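PDB 4YEH: lectin from Cicer arietinum, which binds magnesium and calcium ions in the central channel of a hemopexin-type beta-propeller and probably takes part in metal ion transport. Local coordinates for residues A[61-66]-A[115-120]. Numbering follows the deposited sequence.
With MG (magnesium ion), chain C.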
# COMPACT_ATOMS: atom_id res chain seq x y z
N ILE A 61 -3.82 8.66 7.26
CA ILE A 61 -5.07 8.16 6.71
C ILE A 61 -5.86 9.29 5.96
O ILE A 61 -6.10 10.37 6.55
CB ILE A 61 -5.91 7.54 7.82
CG1 ILE A 61 -5.32 6.19 8.14
CG2 ILE A 61 -7.31 7.30 7.31
CD1 ILE A 61 -4.37 6.21 9.30
N ASP A 62 -6.22 9.05 4.70
CA ASP A 62 -6.73 10.16 3.87
C ASP A 62 -8.27 10.24 3.75
O ASP A 62 -8.83 11.22 3.25
CB ASP A 62 -5.97 10.26 2.51
CG ASP A 62 -6.21 9.10 1.62
OD1 ASP A 62 -7.31 8.51 1.75
OD2 ASP A 62 -5.37 8.80 0.75
N CYS A 63 -8.94 9.23 4.24
CA CYS A 63 -10.39 9.11 4.26
C CYS A 63 -10.75 8.01 5.28
O CYS A 63 -10.08 6.94 5.35
CB CYS A 63 -10.87 8.74 2.87
SG CYS A 63 -12.65 8.68 2.66
N SER A 64 -11.81 8.25 6.04
CA SER A 64 -12.39 7.22 6.88
C SER A 64 -13.94 7.42 7.17
O SER A 64 -14.50 8.45 6.86
CB SER A 64 -11.56 7.07 8.17
OG SER A 64 -11.36 8.34 8.81
N PHE A 65 -14.61 6.40 7.70
CA PHE A 65 -15.99 6.52 8.11
C PHE A 65 -16.42 5.55 9.21
O PHE A 65 -15.91 4.43 9.38
CB PHE A 65 -16.96 6.58 6.92
CG PHE A 65 -16.90 5.38 6.01
CD1 PHE A 65 -17.82 4.36 6.15
CD2 PHE A 65 -15.98 5.30 5.00
CE1 PHE A 65 -17.78 3.26 5.36
CE2 PHE A 65 -15.97 4.23 4.17
CZ PHE A 65 -16.87 3.21 4.36
N ASP A 66 -17.37 6.02 10.00
CA ASP A 66 -17.93 5.17 11.06
C ASP A 66 -18.78 4.12 10.33
O ASP A 66 -19.39 4.42 9.29
CB ASP A 66 -18.80 5.99 12.02
CG ASP A 66 -19.33 5.12 13.20
OD1 ASP A 66 -18.48 4.56 13.98
OD2 ASP A 66 -20.59 5.03 13.37
N ASN A 115 -8.90 4.75 -7.27
CA ASN A 115 -7.52 5.09 -6.86
C ASN A 115 -7.44 5.98 -5.58
O ASN A 115 -6.40 6.32 -5.11
CB ASN A 115 -6.75 5.75 -8.01
CG ASN A 115 -6.61 4.86 -9.23
OD1 ASN A 115 -6.31 3.67 -9.18
ND2 ASN A 115 -6.78 5.48 -10.37
N GLY A 116 -8.58 6.34 -5.03
CA GLY A 116 -8.59 7.11 -3.82
C GLY A 116 -9.94 7.73 -3.55
O GLY A 116 -10.62 8.20 -4.49
N ILE A 117 -10.32 7.74 -2.26
CA ILE A 117 -11.47 8.55 -1.86
C ILE A 117 -11.00 9.79 -1.07
O ILE A 117 -10.08 9.73 -0.28
CB ILE A 117 -12.54 7.63 -1.16
CG1 ILE A 117 -12.89 6.45 -2.11
CG2 ILE A 117 -13.74 8.39 -0.64
CD1 ILE A 117 -13.93 5.44 -1.66
N ASP A 118 -11.63 10.94 -1.31
CA ASP A 118 -11.36 12.20 -0.62
C ASP A 118 -11.83 12.19 0.83
O ASP A 118 -11.04 12.39 1.75
CB ASP A 118 -12.03 13.32 -1.42
CG ASP A 118 -11.22 13.75 -2.62
OD1 ASP A 118 -11.77 14.56 -3.38
OD2 ASP A 118 -10.05 13.28 -2.81
N ALA A 119 -13.09 11.92 1.02
CA ALA A 119 -13.74 11.92 2.37
C ALA A 119 -15.05 11.10 2.38
O ALA A 119 -15.56 10.68 1.31
CB ALA A 119 -14.03 13.37 2.84
N ALA A 120 -15.58 10.91 3.59
CA ALA A 120 -16.77 10.09 3.77
C ALA A 120 -17.38 10.29 5.15
O ALA A 120 -16.64 10.48 6.15
CB ALA A 120 -16.43 8.61 3.54
MG MG C . -8.84 13.30 2.24
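Asp62 and Asp118 meet through their main-chain carbonyls: Asp62 O lies 2.3 Å and Asp118 O 2.4 Å from the magnesium ion, with Asn4 and Asp171 completing its protein ligands. Neither carboxylate reaches the metal. That of Asp62 is held by the backbone N of Glu77 through OD2, that of Asp118 by Gly134 through OD1. Beside the metal, Cys63 drives its side chain into the neighbouring blade. With SG anti to the backbone N (chi1 -175°), the sulfur lies over the Ala119 backbone. Cys63 SG is 3.4 Å from Ala119 C. It also touches Ile117 CG2 at 3.5 Å and Ala120 CB at 3.9 Å, in directions nearly at right angles. Ile117 offers that methyl because CG2, not CG1, stands anti to its own N. Further along, the Phe65 ring meets the Ala120 methyl obliquely, CD2 to CB 3.6 Å, and reaches on to Val129 and Leu131 of strand 128-133. Strands 63-66 and 119-122 are the innermost of adjacent four-stranded antiparallel blades, as in other hemopexin-like propellers, and no hydrogen bond joins 61-66 to 115-120. The blades thus meet at the channel through apolar side chains and a shared cation. Asp62 O and Asp118 O approach to 2.9 Å, a separation of two acceptors that the magnesium charge probably makes tolerable, so the ion would help to tie the blades together at the channel.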